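Local coordinates for protein DNA polymerase sliding clamp 2 (Sulfolobus tokodaii, PDB 3AIZ) that forms part of a ring-shaped sliding clamp that encircles DNA and tethers DNA polymerase and other processing proteins to it during replication, at residues M1-Y6 against L57-I62; K64-K69 against G117-I122; V157-D162 against A198-E203; S151-E156 against L168-A173. One frame throughout, in Å; residues are numbered along the deposited sequence.

Contact 1 (M1-Y6 against L57-I62); sequences MIKATY and LEDYTI
The Tyr60 ring meets Ala4, with CD1 3.4 Å from Ala4 CB, while Lys3 O lies at the ring edge near its plane. CG of Tyr60 stands anti to its backbone N (chi1 -174°), which carries the ring back toward the 1-6 strand, with Leu57 CD1 over one face and Ile62 CG2 over the other. Ile2 meets Ile62 through their CG1 atoms at 4.2 Å. This is the packed side; Ile35 and Phe30 continue it, and the Tyr60 hydroxyl bonds to Thr31 O. The other side, with Lys3, Thr5, Glu58 and Thr61, is looser and more open to solvent. Here the Lys3 chain passes near Asp59, yet NZ stays 5.1 Å from Asp59 OD2, too far for a salt bridge. Two backbone pairs hold the strands: Lys3 N to Thr61 O (2.8 Å) with its return bond from Thr61 N, and Glu58 N to Thr5 O (3.0 Å) with a weak return from Thr5 N. Between them the register slips by one residue where the chain turns a corner at Asp59. The result is an antiparallel beta bulge between 57-62 and strand 3-6, whose other edge pairs with 88-93 in the PCNA fold.

Contact 2 (K64-K69 against G117-I122); sequences KPLGIK and GEKTSI
Ile122 reaches across to Pro65 and Leu66 with the end of its side chain: CD1 lies 3.3 Å from Pro65 CB and equally near the backbone N of Leu66. CG1 sits anti to its own carbonyl carbon (chi1 -66°), and from there the chain runs on extended, spanning the start of the 66-69 strand. Next along, Gly67 O receives a nearly straight bond from Thr120 N at 2.8 Å (174° at the hydrogen). Thr120 OG1 adds a weak bond to the same oxygen, its hydroxyl being set between backbone N and carbonyl carbon, while Gly67 N returns a weak bond to Thr120 O. Farther on, Lys69 N donates to Glu118 O at 2.8 Å. The two strands are thus an antiparallel pair within the N-terminal PCNA domain, joining strand 66-71 to the end of the long strand 109-120. Glu118 and Lys69 point to the same face as Thr120; the lysine CD comes 4.1 Å from Glu118 OE1, but NZ remains 5.3 Å from that oxygen and makes a weak, long ion pair with Glu25 instead. Ile68 and Lys119 occupy the opposite face. Outside the pair, Lys119 NZ forms a salt bridge with Glu93, and Ile68 packs on Phe30 of strand 25-30, which also hydrogen-bonds along the other edge of strand 66-71 through Leu28 and Phe30.

Contact 3 (V157-D162 against A198-E203); sequences VEISAD and AVYSIE
Val157 sets its CG2 methyl against the flank of Ile202, 3.2 Å from CG1 and 3.7 Å from CD1, the two side chains meeting at about a right angle. The methyl points there because it lies anti to the carbonyl carbon of Val157, beside the backbone N. Ile202 opens helix 202-211, just past the N-cap position at Ser201, so this contact ties the start of a helix to an antiparallel strand pair of the C-terminal PCNA domain; in this clamp fold, helices pack against the sheets and line the central hole. Strands 157-161 and 198-201 are joined by two complete hydrogen-bonded pairs. Val157 and Tyr200 exchange bonds in both directions, and Ile159 does the same with Ala198; Ala198 N to Ile159 O measures 2.9 Å. Between these pairs, Glu158 and Val199 form a non-hydrogen-bonded pair on the opposite face, which is less buried. There Val199 CG1 rests 3.5 Å from Val157 O, and Glu158 CB lies 4.3 Å from Val199 CG2. The buried face carries Val157, Ile159, Ala198 and Tyr200, with Phe222 touching both Ile159 and Tyr200, and Thr170 of the adjoining strand touching Val157 and Ile202. The Tyr200 ring is anchored at its far end by a hydrogen bond from its hydroxyl to Ile226 O. Nearer the strand pair, Ile159 presents CG2 to the edge of that ring, in its plane, and the methyl carbon lies 3.4 Å from Tyr200 CE1.

Contact 4 (S151-E156 against L168-A173); sequences SLVGEE and LSTEEA
From Val153 to Glu156 the backbone runs across the 169-172 strand, their directions 112° apart, the nearest CA atoms being those of Gly154 and Thr170, 4.5 Å apart. This is a loop over a beta strand in the C-terminal PCNA domain, linking helix 140-150 to strand 156-161. Thr170, Glu172 and Val153 carry the contact about equally. The Thr170 hydroxyl, between backbone N and carbonyl carbon (chi1 60°), faces Gly154 N and accepts a weak hydrogen bond of 3.4 Å, while CG2 turns to the other side toward Glu156 O. Val153 lies across the threonine, with CB 3.8 Å from Thr170 OG1. Further along, the extended Glu172 passes beside the loop, its CB 3.7 Å from Gly154 CA. Its carboxylate has a weak, long ion pair with Arg175, whose guanidinium also donates to Leu152 O. That neighbouring positive charge may offset the approach of Glu155. The loop also reaches a subunit interface: Leu152 packs on Asp76 and Val153 on Phe109, both of the neighbouring DNA polymerase sliding clamp C chain. The carboxylates of Glu155 and Glu172 are turned 70° from each other, with OE1 of Glu155 4.1 Å from OE1 of Glu172.

In the fold
Starting at the N terminus, the chain leaves strand 3-6 and returns at 57-62, where contact 1 closes a loop of about fifty residues. It then enters strand 66-71, which begins contact 2; that contact closes only when the end of strand 109-120 comes back alongside. The two follow in series and meet where Ile2 packs on Leu66; both lie on the same side of the chain's centre. On the opposite side, contacts 3 and 4 belong to the C-terminal domain and cross: 151-156, 157-162, 168-173 and 198-203 alternate between them. They touch through Ile202 on Gly154 and Thr170 and a probable Glu158 N to Ser169 O hydrogen bond between neighbouring strands, binding loop, strands and helix start together.

Contact 1 (M1-Y6 against L57-I62)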
loop_
_atom_site.group_PDB
_atom_site.type_symbol
_atom_site.label_atom_id
_atom_site.label_comp_id
_atom_site.label_asym_id
_atom_site.label_seq_id
_atom_site.Cartn_x
_atom_site.Cartn_y
_atom_site.Cartn_z
ATOM N N MET A 1 -26.209 -31.739 -25.083
ATOM C CA MET A 1 -24.839 -31.316 -25.344
ATOM C C MET A 1 -23.901 -31.756 -24.225
ATOM O O MET A 1 -24.315 -32.434 -23.285
ATOM C CB MET A 1 -24.769 -29.798 -25.529
ATOM C CG MET A 1 -25.489 -29.289 -26.772
ATOM S SD MET A 1 -25.239 -27.522 -27.053
ATOM C CE MET A 1 -26.182 -27.278 -28.557
ATOM N N ILE A 2 -22.635 -31.361 -24.332
ATOM C CA ILE A 2 -21.617 -31.753 -23.363
ATOM C C ILE A 2 -21.689 -30.918 -22.086
ATOM O O ILE A 2 -21.801 -29.694 -22.136
ATOM C CB ILE A 2 -20.203 -31.639 -23.965
ATOM C CG1 ILE A 2 -20.100 -32.483 -25.236
ATOM C CG2 ILE A 2 -19.155 -32.063 -22.950
ATOM C CD1 ILE A 2 -18.752 -32.405 -25.911
ATOM N N LYS A 3 -21.621 -31.593 -20.944
ATOM C CA LYS A 3 -21.708 -30.934 -19.648
ATOM C C LYS A 3 -20.934 -31.727 -18.598
ATOM O O LYS A 3 -21.176 -32.918 -18.406
ATOM C CB LYS A 3 -23.175 -30.783 -19.234
ATOM C CG LYS A 3 -23.392 -30.105 -17.892
ATOM C CD LYS A 3 -24.874 -30.041 -17.549
ATOM C CE LYS A 3 -25.099 -29.620 -16.102
ATOM N NZ LYS A 3 -24.591 -28.249 -15.826
ATOM N N ALA A 4 -19.998 -31.067 -17.922
ATOM C CA ALA A 4 -19.156 -31.737 -16.935
ATOM C C ALA A 4 -18.886 -30.852 -15.723
ATOM O O ALA A 4 -18.853 -29.629 -15.833
ATOM C CB ALA A 4 -17.846 -32.179 -17.570
ATOM N N THR A 5 -18.689 -31.478 -14.568
ATOM C CA THR A 5 -18.437 -30.743 -13.333
ATOM C C THR A 5 -17.165 -31.217 -12.634
ATOM O O THR A 5 -16.994 -32.408 -12.373
ATOM C CB THR A 5 -19.620 -30.864 -12.356
ATOM O OG1 THR A 5 -20.765 -30.197 -12.902
ATOM C CG2 THR A 5 -19.269 -30.238 -11.018
ATOM N N TYR A 6 -16.278 -30.276 -12.334
ATOM C CA TYR A 6 -15.035 -30.580 -11.638
ATOM C C TYR A 6 -15.074 -29.983 -10.233
ATOM O O TYR A 6 -15.581 -28.880 -10.037
ATOM C CB TYR A 6 -13.842 -30.042 -12.427
ATOM C CG TYR A 6 -12.509 -30.512 -11.903
ATOM C CD1 TYR A 6 -12.018 -31.767 -12.232
ATOM C CD2 TYR A 6 -11.740 -29.702 -11.082
ATOM C CE1 TYR A 6 -10.798 -32.202 -11.755
ATOM C CE2 TYR A 6 -10.521 -30.128 -10.601
ATOM C CZ TYR A 6 -10.055 -31.378 -10.940
ATOM O OH TYR A 6 -8.840 -31.804 -10.462
ATOM N N LEU A 57 -14.883 -36.494 -12.815
ATOM C CA LEU A 57 -15.897 -35.634 -13.409
ATOM C C LEU A 57 -17.277 -36.080 -12.946
ATOM O O LEU A 57 -17.693 -37.205 -13.216
ATOM C CB LEU A 57 -15.824 -35.694 -14.934
ATOM C CG LEU A 57 -14.528 -35.222 -15.594
ATOM C CD1 LEU A 57 -14.540 -35.552 -17.077
ATOM C CD2 LEU A 57 -14.320 -33.730 -15.370
ATOM N N GLU A 58 -17.983 -35.200 -12.243
ATOM C CA GLU A 58 -19.334 -35.506 -11.788
ATOM C C GLU A 58 -20.377 -34.928 -12.737
ATOM O O GLU A 58 -20.091 -33.999 -13.493
ATOM C CB GLU A 58 -19.566 -34.979 -10.369
ATOM C CG GLU A 58 -18.782 -35.712 -9.290
ATOM C CD GLU A 58 -17.315 -35.328 -9.263
ATOM O OE1 GLU A 58 -17.007 -34.135 -9.467
ATOM O OE2 GLU A 58 -16.472 -36.219 -9.027
ATOM N N ASP A 59 -21.584 -35.487 -12.693
ATOM C CA ASP A 59 -22.694 -35.019 -13.519
ATOM C C ASP A 59 -22.233 -34.816 -14.958
ATOM O O ASP A 59 -22.538 -33.801 -15.584
ATOM C CB ASP A 59 -23.263 -33.716 -12.953
ATOM C CG ASP A 59 -24.683 -33.447 -13.415
ATOM O OD1 ASP A 59 -25.233 -34.278 -14.169
ATOM O OD2 ASP A 59 -25.247 -32.404 -13.021
ATOM N N TYR A 60 -21.496 -35.794 -15.472
ATOM C CA TYR A 60 -20.865 -35.685 -16.781
ATOM C C TYR A 60 -21.756 -36.233 -17.892
ATOM O O TYR A 60 -21.861 -37.444 -18.076
ATOM C CB TYR A 60 -19.519 -36.414 -16.770
ATOM C CG TYR A 60 -18.700 -36.245 -18.026
ATOM C CD1 TYR A 60 -18.886 -35.152 -18.860
ATOM C CD2 TYR A 60 -17.726 -37.172 -18.371
ATOM C CE1 TYR A 60 -18.133 -34.993 -20.006
ATOM C CE2 TYR A 60 -16.968 -37.019 -19.514
ATOM C CZ TYR A 60 -17.176 -35.930 -20.328
ATOM O OH TYR A 60 -16.424 -35.774 -21.468
ATOM N N THR A 61 -22.397 -35.330 -18.627
ATOM C CA THR A 61 -23.235 -35.713 -19.756
ATOM C C THR A 61 -22.502 -35.464 -21.068
ATOM O O THR A 61 -21.945 -34.389 -21.284
ATOM C CB THR A 61 -24.566 -34.937 -19.770
ATOM O OG1 THR A 61 -25.388 -35.376 -18.681
ATOM C CG2 THR A 61 -25.307 -35.172 -21.075
ATOM N N ILE A 62 -22.504 -36.464 -21.940
ATOM C CA ILE A 62 -21.847 -36.343 -23.233
ATOM C C ILE A 62 -22.473 -37.285 -24.255
ATOM O O ILE A 62 -22.484 -38.501 -24.069
ATOM C CB ILE A 62 -20.334 -36.618 -23.126
ATOM C CG1 ILE A 62 -19.690 -36.615 -24.513
ATOM C CG2 ILE A 62 -20.079 -37.939 -22.415
ATOM C CD1 ILE A 62 -18.203 -36.881 -24.493
#

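Contact 2 (K64-K69 against G117-I122)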
loop_
_atom_site.group_PDB
_atom_site.type_symbol
_atom_site.label_atom_id
_atom_site.label_comp_id
_atom_site.label_asym_id
_atom_site.label_seq_id
_atom_site.Cartn_x
_atom_site.Cartn_y
_atom_site.Cartn_z
ATOM N N LYS A 64 -21.621 -37.425 -27.747
ATOM C CA LYS A 64 -20.552 -37.966 -28.577
ATOM C C LYS A 64 -19.305 -37.092 -28.510
ATOM O O LYS A 64 -19.402 -35.876 -28.340
ATOM C CB LYS A 64 -21.025 -38.128 -30.025
ATOM C CG LYS A 64 -21.717 -36.902 -30.598
ATOM C CD LYS A 64 -22.409 -37.226 -31.914
ATOM C CE LYS A 64 -23.260 -36.061 -32.393
ATOM N NZ LYS A 64 -24.035 -36.402 -33.619
ATOM N N PRO A 65 -18.125 -37.717 -28.642
ATOM C CA PRO A 65 -16.821 -37.049 -28.587
ATOM C C PRO A 65 -16.806 -35.731 -29.354
ATOM O O PRO A 65 -17.448 -35.616 -30.398
ATOM C CB PRO A 65 -15.896 -38.063 -29.258
ATOM C CG PRO A 65 -16.498 -39.376 -28.920
ATOM C CD PRO A 65 -17.990 -39.162 -28.902
ATOM N N LEU A 66 -16.077 -34.749 -28.832
ATOM C CA LEU A 66 -16.025 -33.426 -29.441
ATOM C C LEU A 66 -14.938 -32.567 -28.798
ATOM O O LEU A 66 -14.630 -32.723 -27.616
ATOM C CB LEU A 66 -17.393 -32.745 -29.330
ATOM C CG LEU A 66 -17.550 -31.321 -29.866
ATOM C CD1 LEU A 66 -18.966 -31.095 -30.378
ATOM C CD2 LEU A 66 -17.191 -30.298 -28.800
ATOM N N GLY A 67 -14.357 -31.663 -29.583
ATOM C CA GLY A 67 -13.319 -30.778 -29.086
ATOM C C GLY A 67 -13.625 -29.315 -29.341
ATOM O O GLY A 67 -14.050 -28.945 -30.435
ATOM N N ILE A 68 -13.409 -28.478 -28.331
ATOM C CA ILE A 68 -13.682 -27.051 -28.453
ATOM C C ILE A 68 -12.409 -26.224 -28.315
ATOM O O ILE A 68 -11.786 -26.200 -27.254
ATOM C CB ILE A 68 -14.693 -26.575 -27.394
ATOM C CG1 ILE A 68 -15.837 -27.580 -27.252
ATOM C CG2 ILE A 68 -15.226 -25.195 -27.750
ATOM C CD1 ILE A 68 -16.891 -27.166 -26.248
ATOM N N LYS A 69 -12.029 -25.543 -29.391
ATOM C CA LYS A 69 -10.847 -24.689 -29.379
ATOM C C LYS A 69 -11.172 -23.339 -28.748
ATOM O O LYS A 69 -11.889 -22.528 -29.332
ATOM C CB LYS A 69 -10.314 -24.500 -30.800
ATOM C CG LYS A 69 -9.015 -23.718 -30.885
ATOM C CD LYS A 69 -8.444 -23.764 -32.293
ATOM C CE LYS A 69 -7.131 -23.004 -32.385
ATOM N NZ LYS A 69 -7.315 -21.550 -32.127
ATOM N N GLY A 117 -15.749 -20.316 -29.060
ATOM C CA GLY A 117 -14.812 -21.367 -29.411
ATOM C C GLY A 117 -15.228 -22.197 -30.608
ATOM O O GLY A 117 -16.367 -22.650 -30.700
ATOM N N GLU A 118 -14.290 -22.395 -31.527
ATOM C CA GLU A 118 -14.519 -23.240 -32.692
ATOM C C GLU A 118 -14.684 -24.697 -32.270
ATOM O O GLU A 118 -13.935 -25.196 -31.432
ATOM C CB GLU A 118 -13.351 -23.114 -33.673
ATOM C CG GLU A 118 -13.426 -24.058 -34.862
ATOM C CD GLU A 118 -12.154 -24.059 -35.689
ATOM O OE1 GLU A 118 -11.195 -23.354 -35.308
ATOM O OE2 GLU A 118 -12.110 -24.766 -36.718
ATOM N N LYS A 119 -15.670 -25.372 -32.850
ATOM C CA LYS A 119 -15.871 -26.794 -32.590
ATOM C C LYS A 119 -15.185 -27.634 -33.661
ATOM O O LYS A 119 -15.358 -27.396 -34.856
ATOM C CB LYS A 119 -17.361 -27.129 -32.523
ATOM C CG LYS A 119 -18.075 -26.536 -31.321
ATOM C CD LYS A 119 -19.533 -26.959 -31.282
ATOM C CE LYS A 119 -20.242 -26.380 -30.070
ATOM N NZ LYS A 119 -21.690 -26.727 -30.058
ATOM N N THR A 120 -14.402 -28.615 -33.224
ATOM C CA THR A 120 -13.654 -29.464 -34.144
ATOM C C THR A 120 -13.751 -30.934 -33.759
ATOM O O THR A 120 -14.526 -31.312 -32.880
ATOM C CB THR A 120 -12.165 -29.071 -34.187
ATOM O OG1 THR A 120 -11.610 -29.150 -32.868
ATOM C CG2 THR A 120 -11.999 -27.655 -34.718
ATOM N N SER A 121 -12.959 -31.759 -34.433
ATOM C CA SER A 121 -12.869 -33.174 -34.106
ATOM C C SER A 121 -11.775 -33.383 -33.067
ATOM O O SER A 121 -10.750 -32.700 -33.087
ATOM C CB SER A 121 -12.583 -34.000 -35.361
ATOM O OG SER A 121 -11.422 -33.530 -36.023
ATOM N N ILE A 122 -11.997 -34.328 -32.158
ATOM C CA ILE A 122 -11.068 -34.564 -31.059
ATOM C C ILE A 122 -9.638 -34.808 -31.527
ATOM O O ILE A 122 -9.391 -35.636 -32.405
ATOM C CB ILE A 122 -11.517 -35.747 -30.183
ATOM C CG1 ILE A 122 -12.824 -35.409 -29.469
ATOM C CG2 ILE A 122 -10.438 -36.100 -29.170
ATOM C CD1 ILE A 122 -13.190 -36.388 -28.385
#

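Contact 3 (V157-D162 against A198-E203)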
loop_
_atom_site.group_PDB
_atom_site.type_symbol
_atom_site.label_atom_id
_atom_site.label_comp_id
_atom_site.label_asym_id
_atom_site.label_seq_id
_atom_site.Cartn_x
_atom_site.Cartn_y
_atom_site.Cartn_z
ATOM N N VAL A 157 21.244 -31.974 -18.735
ATOM C CA VAL A 157 21.158 -32.781 -17.526
ATOM C C VAL A 157 21.258 -34.259 -17.866
ATOM O O VAL A 157 20.528 -34.757 -18.722
ATOM C CB VAL A 157 19.832 -32.556 -16.781
ATOM C CG1 VAL A 157 19.785 -33.411 -15.526
ATOM C CG2 VAL A 157 19.661 -31.094 -16.430
ATOM N N GLU A 158 22.165 -34.959 -17.196
ATOM C CA GLU A 158 22.250 -36.406 -17.338
ATOM C C GLU A 158 21.668 -37.093 -16.111
ATOM O O GLU A 158 22.276 -37.093 -15.041
ATOM C CB GLU A 158 23.695 -36.856 -17.557
ATOM C CG GLU A 158 23.874 -38.365 -17.486
ATOM C CD GLU A 158 25.276 -38.807 -17.847
ATOM O OE1 GLU A 158 25.809 -38.324 -18.870
ATOM O OE2 GLU A 158 25.843 -39.644 -17.111
ATOM N N ILE A 159 20.483 -37.669 -16.269
ATOM C CA ILE A 159 19.855 -38.406 -15.184
ATOM C C ILE A 159 20.109 -39.901 -15.353
ATOM O O ILE A 159 20.015 -40.436 -16.457
ATOM C CB ILE A 159 18.340 -38.119 -15.097
ATOM C CG1 ILE A 159 17.750 -38.729 -13.824
ATOM C CG2 ILE A 159 17.618 -38.640 -16.330
ATOM C CD1 ILE A 159 16.324 -38.302 -13.548
ATOM N N SER A 160 20.450 -40.566 -14.255
ATOM C CA SER A 160 20.742 -41.992 -14.285
ATOM C C SER A 160 20.487 -42.603 -12.916
ATOM O O SER A 160 20.579 -41.919 -11.900
ATOM C CB SER A 160 22.193 -42.236 -14.704
ATOM O OG SER A 160 23.092 -41.741 -13.730
ATOM N N ALA A 161 20.170 -43.892 -12.888
ATOM C CA ALA A 161 19.841 -44.541 -11.627
ATOM C C ALA A 161 20.304 -45.988 -11.562
ATOM O O ALA A 161 20.242 -46.718 -12.549
ATOM C CB ALA A 161 18.341 -44.454 -11.364
ATOM N N ASP A 162 20.780 -46.387 -10.387
ATOM C CA ASP A 162 21.017 -47.792 -10.094
ATOM C C ASP A 162 19.862 -48.278 -9.229
ATOM O O ASP A 162 18.805 -47.648 -9.197
ATOM C CB ASP A 162 22.363 -47.996 -9.392
ATOM C CG ASP A 162 22.468 -47.230 -8.085
ATOM O OD1 ASP A 162 21.419 -46.859 -7.520
ATOM O OD2 ASP A 162 23.606 -47.005 -7.617
ATOM N N ALA A 198 19.892 -41.314 -19.169
ATOM C CA ALA A 198 19.428 -40.491 -20.278
ATOM C C ALA A 198 19.862 -39.043 -20.101
ATOM O O ALA A 198 20.212 -38.618 -19.000
ATOM C CB ALA A 198 17.917 -40.579 -20.407
ATOM N N VAL A 199 19.837 -38.287 -21.192
ATOM C CA VAL A 199 20.198 -36.876 -21.160
ATOM C C VAL A 199 19.027 -36.028 -21.642
ATOM O O VAL A 199 18.332 -36.401 -22.586
ATOM C CB VAL A 199 21.424 -36.595 -22.047
ATOM C CG1 VAL A 199 21.816 -35.129 -21.966
ATOM C CG2 VAL A 199 22.583 -37.484 -21.638
ATOM N N TYR A 200 18.805 -34.889 -20.991
ATOM C CA TYR A 200 17.713 -33.998 -21.370
ATOM C C TYR A 200 18.145 -32.537 -21.352
ATOM O O TYR A 200 19.118 -32.174 -20.691
ATOM C CB TYR A 200 16.512 -34.192 -20.443
ATOM C CG TYR A 200 16.039 -35.622 -20.353
ATOM C CD1 TYR A 200 16.420 -36.432 -19.293
ATOM C CD2 TYR A 200 15.218 -36.165 -21.332
ATOM C CE1 TYR A 200 15.994 -37.741 -19.209
ATOM C CE2 TYR A 200 14.786 -37.473 -21.256
ATOM C CZ TYR A 200 15.176 -38.256 -20.192
ATOM O OH TYR A 200 14.749 -39.561 -20.110
ATOM N N SER A 201 17.414 -31.702 -22.083
ATOM C CA SER A 201 17.686 -30.271 -22.120
ATOM C C SER A 201 17.392 -29.626 -20.769
ATOM O O SER A 201 16.318 -29.823 -20.202
ATOM C CB SER A 201 16.851 -29.602 -23.211
ATOM O OG SER A 201 17.009 -28.194 -23.186
ATOM N N ILE A 202 18.349 -28.858 -20.254
ATOM C CA ILE A 202 18.161 -28.160 -18.988
ATOM C C ILE A 202 17.054 -27.122 -19.099
ATOM O O ILE A 202 16.254 -26.956 -18.182
ATOM C CB ILE A 202 19.451 -27.469 -18.510
ATOM C CG1 ILE A 202 20.505 -28.510 -18.145
ATOM C CG2 ILE A 202 19.169 -26.576 -17.311
ATOM C CD1 ILE A 202 21.516 -28.017 -17.142
ATOM N N GLU A 203 17.016 -26.425 -20.230
ATOM C CA GLU A 203 15.988 -25.421 -20.476
ATOM C C GLU A 203 14.597 -26.009 -20.273
ATOM O O GLU A 203 13.747 -25.410 -19.614
ATOM C CB GLU A 203 16.117 -24.862 -21.895
ATOM C CG GLU A 203 17.409 -24.104 -22.149
ATOM C CD GLU A 203 17.493 -22.815 -21.355
ATOM O OE1 GLU A 203 16.428 -22.253 -21.018
ATOM O OE2 GLU A 203 18.622 -22.360 -21.070
#

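Contact 4 (S151-E156 against L168-A173)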
loop_
_atom_site.group_PDB
_atom_site.type_symbol
_atom_site.label_atom_id
_atom_site.label_comp_id
_atom_site.label_asym_id
_atom_site.label_seq_id
_atom_site.Cartn_x
_atom_site.Cartn_y
_atom_site.Cartn_z
ATOM N N SER A 151 19.619 -24.337 -13.159
ATOM C CA SER A 151 19.626 -23.023 -13.793
ATOM C C SER A 151 20.894 -22.253 -13.437
ATOM O O SER A 151 21.058 -21.093 -13.821
ATOM C CB SER A 151 18.392 -22.215 -13.390
ATOM O OG SER A 151 18.501 -21.749 -12.057
ATOM N N LEU A 152 21.788 -22.902 -12.700
ATOM C CA LEU A 152 23.048 -22.283 -12.313
ATOM C C LEU A 152 24.215 -22.768 -13.164
ATOM O O LEU A 152 25.048 -21.972 -13.593
ATOM C CB LEU A 152 23.349 -22.539 -10.834
ATOM C CG LEU A 152 22.543 -21.739 -9.811
ATOM C CD1 LEU A 152 22.913 -22.159 -8.397
ATOM C CD2 LEU A 152 22.767 -20.251 -10.007
ATOM N N VAL A 153 24.269 -24.071 -13.416
ATOM C CA VAL A 153 25.452 -24.663 -14.031
ATOM C C VAL A 153 25.282 -25.087 -15.493
ATOM O O VAL A 153 25.416 -24.271 -16.404
ATOM C CB VAL A 153 25.960 -25.869 -13.214
ATOM C CG1 VAL A 153 27.393 -26.194 -13.597
ATOM C CG2 VAL A 153 25.861 -25.578 -11.729
ATOM N N GLY A 154 24.985 -26.364 -15.704
ATOM C CA GLY A 154 25.108 -26.979 -17.016
ATOM C C GLY A 154 24.181 -26.503 -18.117
ATOM O O GLY A 154 23.513 -25.475 -17.996
ATOM N N GLU A 155 24.154 -27.267 -19.206
ATOM C CA GLU A 155 23.275 -26.994 -20.336
ATOM C C GLU A 155 22.509 -28.263 -20.708
ATOM O O GLU A 155 21.459 -28.207 -21.349
ATOM C CB GLU A 155 24.081 -26.478 -21.530
ATOM C CG GLU A 155 23.234 -25.929 -22.668
ATOM C CD GLU A 155 24.052 -25.140 -23.677
ATOM O OE1 GLU A 155 25.246 -24.885 -23.407
ATOM O OE2 GLU A 155 23.500 -24.770 -24.735
ATOM N N GLU A 156 23.048 -29.406 -20.292
ATOM C CA GLU A 156 22.379 -30.691 -20.453
ATOM C C GLU A 156 22.398 -31.453 -19.135
ATOM O O GLU A 156 23.441 -31.569 -18.493
ATOM C CB GLU A 156 23.066 -31.534 -21.525
ATOM C CG GLU A 156 22.932 -31.006 -22.939
ATOM C CD GLU A 156 23.566 -31.935 -23.957
ATOM O OE1 GLU A 156 24.177 -32.944 -23.540
ATOM O OE2 GLU A 156 23.452 -31.660 -25.171
ATOM N N LEU A 168 21.552 -36.877 -10.936
ATOM C CA LEU A 168 21.487 -35.860 -11.980
ATOM C C LEU A 168 22.810 -35.103 -12.046
ATOM O O LEU A 168 23.358 -34.719 -11.014
ATOM C CB LEU A 168 20.330 -34.888 -11.728
ATOM C CG LEU A 168 18.908 -35.455 -11.763
ATOM C CD1 LEU A 168 18.577 -36.182 -10.467
ATOM C CD2 LEU A 168 17.898 -34.350 -12.019
ATOM N N SER A 169 23.321 -34.893 -13.256
ATOM C CA SER A 169 24.633 -34.274 -13.433
ATOM C C SER A 169 24.677 -33.280 -14.588
ATOM O O SER A 169 24.096 -33.515 -15.645
ATOM C CB SER A 169 25.701 -35.348 -13.652
ATOM O OG SER A 169 25.819 -36.192 -12.522
ATOM N N THR A 170 25.381 -32.172 -14.377
ATOM C CA THR A 170 25.610 -31.189 -15.430
ATOM C C THR A 170 27.019 -30.618 -15.334
ATOM O O THR A 170 27.654 -30.686 -14.282
ATOM C CB THR A 170 24.598 -30.031 -15.367
ATOM O OG1 THR A 170 24.709 -29.362 -14.104
ATOM C CG2 THR A 170 23.185 -30.551 -15.535
ATOM N N GLU A 171 27.500 -30.053 -16.436
ATOM C CA GLU A 171 28.842 -29.487 -16.488
ATOM C C GLU A 171 28.896 -28.319 -17.463
ATOM O O GLU A 171 28.455 -28.434 -18.605
ATOM C CB GLU A 171 29.857 -30.561 -16.891
ATOM C CG GLU A 171 31.312 -30.093 -16.899
ATOM C CD GLU A 171 31.665 -29.259 -18.123
ATOM O OE1 GLU A 171 31.118 -29.537 -19.212
ATOM O OE2 GLU A 171 32.495 -28.331 -17.994
ATOM N N GLU A 172 29.440 -27.193 -17.013
ATOM C CA GLU A 172 29.587 -26.028 -17.876
ATOM C C GLU A 172 30.708 -25.104 -17.415
ATOM O O GLU A 172 30.756 -24.702 -16.253
ATOM C CB GLU A 172 28.277 -25.243 -17.959
ATOM C CG GLU A 172 28.338 -24.058 -18.910
ATOM C CD GLU A 172 27.091 -23.201 -18.864
ATOM O OE1 GLU A 172 26.338 -23.189 -19.861
ATOM O OE2 GLU A 172 26.862 -22.537 -17.831
ATOM N N ALA A 173 31.604 -24.770 -18.340
ATOM C CA ALA A 173 32.673 -23.809 -18.081
ATOM C C ALA A 173 33.468 -24.131 -16.819
ATOM O O ALA A 173 33.791 -23.236 -16.036
ATOM C CB ALA A 173 32.107 -22.395 -18.009
#